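Local atomic coordinates of 2S Albumin protein (Dolichos, PDB entry 6IX1), a protein that is a seed albumin of hemopexin-type four-bladed propeller fold, probably serving in storage and perhaps in ligand binding, its exact function not being established. Residues D116-A121 with V130-G135; G135-R140 with I152-D157; G158-K163 with G199-T204. All coordinates share one frame; numbering follows the deposited sequence.

Contact 1. Residues D116-A121 with V130-G135. With SO4 (sulfate ion), chain E.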
loop_
_atom_site.group_PDB
_atom_site.type_symbol
_atom_site.label_atom_id
_atom_site.label_comp_id
_atom_site.label_asym_id
_atom_site.label_seq_id
_atom_site.Cartn_x
_atom_site.Cartn_y
_atom_site.Cartn_z
ATOM N N ASP A 116 13.122 -8.191 6.519
ATOM C CA ASP A 116 12.964 -7.488 7.811
ATOM C C ASP A 116 11.864 -6.431 7.761
ATOM O O ASP A 116 11.607 -5.800 8.775
ATOM C CB ASP A 116 14.280 -6.810 8.238
ATOM C CG ASP A 116 15.436 -7.754 8.458
ATOM O OD1 ASP A 116 15.161 -8.771 9.031
ATOM O OD2 ASP A 116 16.570 -7.398 8.083
ATOM N N GLY A 117 11.258 -6.236 6.600
ATOM C CA GLY A 117 10.214 -5.216 6.429
ATOM C C GLY A 117 10.094 -4.853 4.994
ATOM O O GLY A 117 11.045 -4.881 4.257
ATOM N N ILE A 118 8.899 -4.388 4.651
ATOM C CA ILE A 118 8.608 -3.823 3.326
ATOM C C ILE A 118 8.148 -2.392 3.521
ATOM O O ILE A 118 7.286 -2.177 4.410
ATOM C CB ILE A 118 7.615 -4.746 2.559
ATOM C CG1 ILE A 118 8.088 -6.216 2.592
ATOM C CG2 ILE A 118 7.415 -4.220 1.146
ATOM C CD1 ILE A 118 7.283 -7.139 1.817
ATOM N N ASP A 119 8.618 -1.464 2.684
ATOM C CA ASP A 119 8.142 -0.080 2.869
ATOM C C ASP A 119 6.761 0.104 2.265
ATOM O O ASP A 119 5.955 0.823 2.900
ATOM C CB ASP A 119 9.091 0.895 2.177
ATOM C CG ASP A 119 10.473 1.060 2.811
ATOM O OD1 ASP A 119 10.626 0.652 4.002
ATOM O OD2 ASP A 119 11.387 1.520 2.127
ATOM N N SER A 120 6.531 -0.423 1.095
ATOM C CA SER A 120 5.295 -0.102 0.393
ATOM C C SER A 120 5.018 -1.165 -0.642
ATOM O O SER A 120 5.970 -1.910 -0.991
ATOM C CB SER A 120 5.360 1.254 -0.301
ATOM O OG SER A 120 4.108 1.782 -0.585
ATOM N N ALA A 121 3.797 -1.215 -1.148
ATOM C CA ALA A 121 3.428 -2.185 -2.136
ATOM C C ALA A 121 2.196 -1.756 -2.880
ATOM O O ALA A 121 1.380 -1.028 -2.267
ATOM C CB ALA A 121 3.158 -3.483 -1.492
ATOM N N VAL A 130 2.266 -8.056 -7.541
ATOM C CA VAL A 130 2.296 -6.979 -6.551
ATOM C C VAL A 130 3.690 -6.399 -6.529
ATOM O O VAL A 130 4.696 -7.160 -6.401
ATOM C CB VAL A 130 1.938 -7.510 -5.176
ATOM C CG1 VAL A 130 2.056 -6.430 -4.142
ATOM C CG2 VAL A 130 0.558 -8.129 -5.158
ATOM N N TYR A 131 3.816 -5.094 -6.664
ATOM C CA TYR A 131 5.081 -4.357 -6.521
ATOM C C TYR A 131 5.405 -4.241 -5.058
ATOM O O TYR A 131 4.556 -3.877 -4.264
ATOM C CB TYR A 131 5.022 -2.981 -7.133
ATOM C CG TYR A 131 4.881 -3.035 -8.631
ATOM C CD1 TYR A 131 5.970 -3.067 -9.463
ATOM C CD2 TYR A 131 3.658 -2.941 -9.265
ATOM C CE1 TYR A 131 5.899 -3.168 -10.824
ATOM C CE2 TYR A 131 3.588 -3.009 -10.643
ATOM C CZ TYR A 131 4.688 -3.104 -11.444
ATOM O OH TYR A 131 4.561 -3.047 -12.781
ATOM N N LEU A 132 6.639 -4.542 -4.674
ATOM C CA LEU A 132 7.216 -4.432 -3.334
ATOM C C LEU A 132 8.391 -3.429 -3.355
ATOM O O LEU A 132 9.256 -3.580 -4.218
ATOM C CB LEU A 132 7.697 -5.800 -2.813
ATOM C CG LEU A 132 6.686 -6.942 -2.838
ATOM C CD1 LEU A 132 7.363 -8.148 -2.302
ATOM C CD2 LEU A 132 5.435 -6.708 -2.002
ATOM N N PHE A 133 8.410 -2.512 -2.386
ATOM C CA PHE A 133 9.423 -1.463 -2.351
ATOM C C PHE A 133 10.124 -1.514 -1.007
ATOM O O PHE A 133 9.456 -1.667 0.026
ATOM C CB PHE A 133 8.795 -0.078 -2.497
ATOM C CG PHE A 133 8.125 0.078 -3.829
ATOM C CD1 PHE A 133 8.883 0.458 -4.921
ATOM C CD2 PHE A 133 6.751 -0.188 -4.039
ATOM C CE1 PHE A 133 8.329 0.552 -6.198
ATOM C CE2 PHE A 133 6.209 -0.068 -5.301
ATOM C CZ PHE A 133 6.969 0.349 -6.360
ATOM N N LYS A 134 11.459 -1.392 -1.028
ATOM C CA LYS A 134 12.252 -1.334 0.213
ATOM C C LYS A 134 13.457 -0.454 -0.053
ATOM O O LYS A 134 14.280 -0.786 -0.964
ATOM C CB LYS A 134 12.766 -2.712 0.677
ATOM C CG LYS A 134 13.599 -2.707 1.933
ATOM C CD LYS A 134 12.921 -2.144 3.157
ATOM C CE LYS A 134 13.706 -2.425 4.400
ATOM N NZ LYS A 134 13.648 -3.851 4.661
ATOM N N GLY A 135 13.611 0.654 0.676
ATOM C CA GLY A 135 14.631 1.634 0.270
ATOM C C GLY A 135 14.483 2.007 -1.170
ATOM O O GLY A 135 13.372 2.187 -1.654
HETATM S S SO4 E . 7.743 -3.669 -14.071
HETATM O O1 SO4 E . 6.648 -4.714 -13.995
HETATM O O2 SO4 E . 6.836 -2.523 -13.967
HETATM O O3 SO4 E . 8.254 -3.886 -15.325
HETATM O O4 SO4 E . 8.604 -3.943 -12.988
HETATM O O HOH W 1 10.742 2.180 -0.647
#
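D119 and K134 cross at about a right angle, each reaching for the other segment's backbone. The D119 carboxylate lies over the end of strand 129-134, where OD2 accepts the N-H of G135 (N to OD2, 2.8 Å), met 39° above the carboxylate plane. K134 starts extended, CG anti to the backbone N (chi1 179°), then bends at chi2 and chi4. This route takes its CD past D119 OD1 at 3.7 Å and delivers NZ to the carbonyl oxygen of G117 at 2.8 Å; V113 O is a second acceptor for the ammonium. K134 NZ stays 5.5 Å from D119 OD1, so the two charges can interact only at a distance.

The backbone beneath is a classic beta bulge at the start of the innermost strand of a hemopexin propeller blade: D119 and S120 both face F133. F133 O takes the N-H of D119 and, weakly, that of S120, while F133 N bonds S120 O at 2.9 Å. The F133 ring turns its edge to the same carbonyl, CD2 lying 3.6 Å from S120 O. On the face carrying A121 and L132, A121 CB rests on L132 CD2 (4.0 Å) and V130 CG1, and C64 and F66 of strand 64-67 cover it. Y131 leads away from the pair, with a sulfate at the edge of its ring and sulfate O2 2.6 Å from its OH.

Contact 2. Residues G135-R140 with I152-D157. With SO4 (sulfate ion), chain E.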
loop_
_atom_site.group_PDB
_atom_site.type_symbol
_atom_site.label_atom_id
_atom_site.label_comp_id
_atom_site.label_asym_id
_atom_site.label_seq_id
_atom_site.Cartn_x
_atom_site.Cartn_y
_atom_site.Cartn_z
ATOM N N GLY A 135 13.611 0.654 0.676
ATOM C CA GLY A 135 14.631 1.634 0.270
ATOM C C GLY A 135 14.483 2.007 -1.170
ATOM O O GLY A 135 13.372 2.187 -1.654
ATOM N N ASN A 136 15.579 2.111 -1.893
ATOM C CA ASN A 136 15.553 2.477 -3.320
ATOM C C ASN A 136 15.446 1.269 -4.230
ATOM O O ASN A 136 15.643 1.395 -5.443
ATOM C CB ASN A 136 16.739 3.322 -3.674
ATOM C CG ASN A 136 18.056 2.585 -3.837
ATOM O OD1 ASN A 136 18.191 1.505 -3.291
ATOM N ND2 ASN A 136 18.971 3.241 -4.560
ATOM N N LYS A 137 15.013 0.160 -3.675
ATOM C CA LYS A 137 14.920 -1.105 -4.369
ATOM C C LYS A 137 13.432 -1.539 -4.503
ATOM O O LYS A 137 12.575 -1.146 -3.713
ATOM C CB LYS A 137 15.693 -2.195 -3.657
ATOM C CG LYS A 137 17.185 -1.972 -3.463
ATOM C CD LYS A 137 17.996 -2.059 -4.698
ATOM C CE LYS A 137 19.480 -1.786 -4.470
ATOM N NZ LYS A 137 19.819 -0.334 -4.615
ATOM N N TYR A 138 13.164 -2.361 -5.520
ATOM C CA TYR A 138 11.843 -2.904 -5.689
ATOM C C TYR A 138 11.879 -4.258 -6.378
ATOM O O TYR A 138 12.808 -4.537 -7.198
ATOM C CB TYR A 138 10.946 -1.934 -6.463
ATOM C CG TYR A 138 10.852 -2.156 -7.936
ATOM C CD1 TYR A 138 11.904 -1.795 -8.761
ATOM C CD2 TYR A 138 9.807 -2.843 -8.491
ATOM C CE1 TYR A 138 11.847 -2.007 -10.130
ATOM C CE2 TYR A 138 9.710 -3.045 -9.833
ATOM C CZ TYR A 138 10.746 -2.647 -10.647
ATOM O OH TYR A 138 10.743 -2.793 -11.994
ATOM N N GLY A 139 10.885 -5.060 -6.132
ATOM C CA GLY A 139 10.609 -6.254 -6.891
ATOM C C GLY A 139 9.176 -6.516 -7.041
ATOM O O GLY A 139 8.326 -5.611 -6.749
ATOM N N ARG A 140 8.827 -7.649 -7.584
ATOM C CA ARG A 140 7.445 -8.053 -7.783
ATOM C C ARG A 140 7.231 -9.466 -7.304
ATOM O O ARG A 140 8.053 -10.337 -7.648
ATOM C CB ARG A 140 7.069 -8.027 -9.252
ATOM C CG ARG A 140 7.457 -6.855 -10.119
ATOM C CD ARG A 140 7.842 -7.425 -11.440
ATOM N NE ARG A 140 8.819 -6.632 -12.105
ATOM C CZ ARG A 140 10.099 -6.905 -12.264
ATOM N NH1 ARG A 140 10.756 -6.096 -13.046
ATOM N NH2 ARG A 140 10.670 -8.022 -11.867
ATOM N N ILE A 152 15.404 -8.116 -7.834
ATOM C CA ILE A 152 15.143 -6.932 -7.030
ATOM C C ILE A 152 16.120 -5.865 -7.528
ATOM O O ILE A 152 17.374 -6.092 -7.553
ATOM C CB ILE A 152 15.317 -7.221 -5.551
ATOM C CG1 ILE A 152 14.414 -8.361 -5.104
ATOM C CG2 ILE A 152 15.124 -5.937 -4.779
ATOM C CD1 ILE A 152 14.729 -8.868 -3.688
ATOM N N ARG A 153 15.647 -4.772 -8.072
ATOM C CA ARG A 153 16.366 -3.740 -8.820
ATOM C C ARG A 153 16.151 -2.356 -8.209
ATOM O O ARG A 153 15.383 -2.228 -7.256
ATOM C CB ARG A 153 15.924 -3.685 -10.296
ATOM C CG ARG A 153 16.077 -5.078 -10.875
ATOM C CD ARG A 153 15.711 -5.005 -12.359
ATOM N NE ARG A 153 14.315 -4.552 -12.594
ATOM C CZ ARG A 153 13.872 -4.106 -13.732
ATOM N NH1 ARG A 153 14.689 -4.000 -14.784
ATOM N NH2 ARG A 153 12.623 -3.721 -13.814
ATOM N N ASN A 154 16.779 -1.349 -8.792
ATOM C CA ASN A 154 16.463 -0.011 -8.302
ATOM C C ASN A 154 15.044 0.310 -8.799
ATOM O O ASN A 154 14.667 -0.045 -9.910
ATOM C CB ASN A 154 17.498 0.994 -8.783
ATOM C CG ASN A 154 18.816 0.895 -8.070
ATOM O OD1 ASN A 154 19.054 0.056 -7.243
ATOM N ND2 ASN A 154 19.701 1.788 -8.382
ATOM N N ILE A 155 14.386 1.134 -7.988
ATOM C CA ILE A 155 13.064 1.679 -8.418
ATOM C C ILE A 155 13.141 2.262 -9.820
ATOM O O ILE A 155 12.243 2.022 -10.671
ATOM C CB ILE A 155 12.602 2.718 -7.408
ATOM C CG1 ILE A 155 12.238 2.033 -6.093
ATOM C CG2 ILE A 155 11.461 3.564 -7.981
ATOM C CD1 ILE A 155 11.898 2.918 -4.917
ATOM N N THR A 156 14.209 3.005 -10.136
ATOM C CA THR A 156 14.259 3.678 -11.420
ATOM C C THR A 156 14.654 2.745 -12.561
ATOM O O THR A 156 14.665 3.192 -13.698
ATOM C CB THR A 156 15.145 4.902 -11.352
ATOM O OG1 THR A 156 16.436 4.516 -10.898
ATOM C CG2 THR A 156 14.553 5.988 -10.501
ATOM N N ASP A 157 15.089 1.516 -12.248
ATOM C CA ASP A 157 15.210 0.535 -13.370
ATOM C C ASP A 157 13.845 0.159 -13.925
ATOM O O ASP A 157 13.717 -0.085 -15.106
ATOM C CB ASP A 157 15.889 -0.750 -12.914
ATOM C CG ASP A 157 17.366 -0.510 -12.498
ATOM O OD1 ASP A 157 17.990 0.276 -13.205
ATOM O OD2 ASP A 157 17.805 -1.167 -11.548
HETATM S S SO4 E . 7.743 -3.669 -14.071
HETATM O O1 SO4 E . 6.648 -4.714 -13.995
HETATM O O2 SO4 E . 6.836 -2.523 -13.967
HETATM O O3 SO4 E . 8.254 -3.886 -15.325
HETATM O O4 SO4 E . 8.604 -3.943 -12.988
HETATM O O HOH W 2 12.623 -5.334 -10.234
#
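Y138 and R153 form a hydrogen-bonded antiparallel pair, joined by Y138 N to R153 O (2.8 Å) and R153 N to Y138 O (3.0 Å). Past the non-hydrogen-bonded pair K137-N154, I155 N bonds N136 O almost straight (165° at the hydrogen). CA-H...O contacts from K137 to R153 O and from I152 to Y138 O supplement these bonds.

Among the polar side chains, Y138 and R153 run side by side, ring and guanidinium planes 48° apart, and R153 NH2 donates to Y138 OH at 2.8 Å. The phenol O-H in turn donates a hydrogen bond to sulfate O4 (OH to O4, 2.6 Å). R140 approaches that same oxygen edge-on through NE (2.8 Å) and NH1, so three donors grip O4. R140 thus binds the anion directly, whereas R153 is a second-shell residue acting through the Y138 hydroxyl; R140 NH1 and R153 NH2 lie 3.1 Å apart beside the sulfate, which probably came from the crystallisation liquor. A water over a face of both the Y138 ring and the R140 guanidinium joins Y138 O to R153 NE. At the other end, K137 NZ bonds both N154 OD1 (2.8 Å) and N136 OD1; the bends at chi2 and chi4 fold the lysine back to these two amides.

Apolar packing is modest: I155 CG1 lies 4.2 Å from Y138 CB, and I152 CG2 touches K137 CB.

Strand 137-142 is flanked by strand 129-134 and by strand 151-154, the outer strand of this blade. I155, just after strand 151-154, packs on F133, R140 NH2 reaches V149 O, and the Y138 ring meets F159 edge-to-face.

Contact 3. Residues G158-K163 with G199-T204. With SO4 (sulfate ion), chain E.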
loop_
_atom_site.group_PDB
_atom_site.type_symbol
_atom_site.label_atom_id
_atom_site.label_comp_id
_atom_site.label_asym_id
_atom_site.label_seq_id
_atom_site.Cartn_x
_atom_site.Cartn_y
_atom_site.Cartn_z
ATOM N N GLY A 158 12.803 0.073 -13.110
ATOM C CA GLY A 158 11.438 -0.161 -13.562
ATOM C C GLY A 158 10.711 1.102 -13.930
ATOM O O GLY A 158 9.839 1.081 -14.796
ATOM N N PHE A 159 11.009 2.156 -13.163
ATOM C CA PHE A 159 10.242 3.435 -13.219
ATOM C C PHE A 159 11.184 4.607 -13.430
ATOM O O PHE A 159 11.271 5.460 -12.566
ATOM C CB PHE A 159 9.382 3.557 -11.949
ATOM C CG PHE A 159 8.449 2.444 -11.694
ATOM C CD1 PHE A 159 7.166 2.496 -12.204
ATOM C CD2 PHE A 159 8.830 1.376 -10.901
ATOM C CE1 PHE A 159 6.297 1.452 -11.990
ATOM C CE2 PHE A 159 7.939 0.336 -10.692
ATOM C CZ PHE A 159 6.673 0.402 -11.203
ATOM N N PRO A 160 11.880 4.652 -14.604
ATOM C CA PRO A 160 12.739 5.791 -14.869
ATOM C C PRO A 160 11.989 7.126 -14.858
ATOM O O PRO A 160 12.611 8.142 -14.659
ATOM C CB PRO A 160 13.389 5.510 -16.218
ATOM C CG PRO A 160 12.400 4.534 -16.846
ATOM C CD PRO A 160 11.886 3.676 -15.711
ATOM N N VAL A 161 10.640 7.104 -15.008
ATOM C CA VAL A 161 9.861 8.349 -14.964
ATOM C C VAL A 161 10.051 9.030 -13.611
ATOM O O VAL A 161 9.786 10.199 -13.501
ATOM C CB VAL A 161 8.397 8.065 -15.330
ATOM C CG1 VAL A 161 7.652 7.418 -14.205
ATOM C CG2 VAL A 161 7.640 9.333 -15.725
ATOM N N LEU A 162 10.409 8.279 -12.590
ATOM C CA LEU A 162 10.567 8.831 -11.229
ATOM C C LEU A 162 11.985 9.353 -10.945
ATOM O O LEU A 162 12.204 9.926 -9.907
ATOM C CB LEU A 162 10.268 7.739 -10.190
ATOM C CG LEU A 162 8.855 7.197 -10.240
ATOM C CD1 LEU A 162 8.711 6.100 -9.182
ATOM C CD2 LEU A 162 7.839 8.285 -9.949
ATOM N N LYS A 163 12.881 9.210 -11.914
ATOM C CA LYS A 163 14.213 9.821 -11.772
ATOM C C LYS A 163 14.053 11.322 -11.569
ATOM O O LYS A 163 13.320 12.016 -12.253
ATOM C CB LYS A 163 15.082 9.554 -12.991
ATOM C CG LYS A 163 15.513 8.096 -13.076
ATOM C CD LYS A 163 16.303 7.773 -14.347
ATOM C CE LYS A 163 16.848 6.388 -14.417
ATOM N NZ LYS A 163 17.896 6.263 -15.379
ATOM N N GLY A 199 6.280 -4.461 -17.359
ATOM C CA GLY A 199 7.204 -4.988 -18.360
ATOM C C GLY A 199 7.776 -3.940 -19.289
ATOM O O GLY A 199 8.536 -4.332 -20.165
ATOM N N ALA A 200 7.459 -2.673 -19.092
ATOM C CA ALA A 200 7.927 -1.561 -19.950
ATOM C C ALA A 200 8.361 -0.433 -19.089
ATOM O O ALA A 200 7.929 -0.318 -17.965
ATOM C CB ALA A 200 6.835 -1.078 -20.900
ATOM N N THR A 201 9.169 0.469 -19.615
ATOM C CA THR A 201 9.439 1.781 -18.970
ATOM C C THR A 201 8.646 2.853 -19.688
ATOM O O THR A 201 9.135 3.932 -19.921
ATOM C CB THR A 201 10.952 2.043 -18.937
ATOM O OG1 THR A 201 11.443 2.011 -20.248
ATOM C CG2 THR A 201 11.717 1.053 -18.120
ATOM N N ASN A 202 7.346 2.586 -19.865
ATOM C CA ASN A 202 6.412 3.523 -20.539
ATOM C C ASN A 202 5.546 4.229 -19.484
ATOM O O ASN A 202 4.589 4.850 -19.918
ATOM C CB ASN A 202 5.583 2.804 -21.593
ATOM C CG ASN A 202 6.388 2.272 -22.738
ATOM O OD1 ASN A 202 7.407 2.854 -23.087
ATOM N ND2 ASN A 202 5.936 1.161 -23.284
ATOM N N ASN A 203 5.896 4.206 -18.209
ATOM C CA ASN A 203 5.054 4.760 -17.160
ATOM C C ASN A 203 5.037 6.272 -17.335
ATOM O O ASN A 203 5.943 6.887 -17.832
ATOM C CB ASN A 203 5.590 4.400 -15.795
ATOM C CG ASN A 203 6.083 2.983 -15.718
ATOM O OD1 ASN A 203 5.393 2.097 -15.243
ATOM N ND2 ASN A 203 7.297 2.744 -16.246
ATOM N N THR A 204 3.932 6.868 -16.927
ATOM C CA THR A 204 3.769 8.336 -17.031
ATOM C C THR A 204 3.399 8.900 -15.667
ATOM O O THR A 204 2.811 8.224 -14.862
ATOM C CB THR A 204 2.832 8.758 -18.130
ATOM O OG1 THR A 204 1.662 8.010 -17.949
ATOM C CG2 THR A 204 3.477 8.459 -19.455
HETATM S S SO4 E . 7.743 -3.669 -14.071
HETATM O O1 SO4 E . 6.648 -4.714 -13.995
HETATM O O2 SO4 E . 6.836 -2.523 -13.967
HETATM O O3 SO4 E . 8.254 -3.886 -15.325
HETATM O O4 SO4 E . 8.604 -3.943 -12.988
HETATM O O HOH W 3 7.318 -0.054 -15.234
HETATM O O HOH W 4 9.064 4.833 -16.259
#
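N203 keeps CG beside its backbone N (chi1 -41°), and chi2 is -99°. The N203 side chain crosses that of F159 at about a right angle, amide and ring planes 47° apart, with OD1 oblique to the ring. OD1 comes to 3.4 Å from F159 CE1 and is satisfied by the backbone N-H of T197. The amide nitrogen faces a bridging water instead: ND2 donates to it at 2.7 Å, and V161 N donates to the same water at 3.0 Å, tying the two segments together indirectly. A second water lies 2.8 Å from both G158 O and A200 O, over one face of the F159 ring.

These are loops of successive hemopexin propeller blades: 158-163, with its 3-10 turn at 160-162, follows helix 155-158. The other loop, 199-204, leads into the outer strand 204-211 of the next sheet. They run in roughly the same direction where they touch. Packing supplies much of the direct contact. The P160 ring crosses T201 at about a right angle, CG lying 3.6 Å from T201 CB, while V161 sets CG2 against N203 O (3.6 Å) and CG1 against N203 CB. F159 also meets the Y131 ring edge-to-face and touches F196. Near the start of the other loop, G199 N donates to sulfate O3 at 2.9 Å.

In the fold
The contacts follow one another along the chain and lie progressively farther from the propeller's centre. Contacts 1 and 2, with centres 9 Å apart, share G135 and one antiparallel sheet: strands 129-134 and 137-142 are adjacent, so contact 1 joins the inner part of the blade and contact 2 its outer part. Contact 3, about 11 Å from contact 2 and 17 Å from contact 1 between centres, joins the loop after helix 155-158 to the loop before strand 204-211 of the next sheet. All three touch one sulfate, through Y131, Y138 with R140, and G199, so this probably adventitious ion sits where residues of two successive sheets converge; any biological role is unproven.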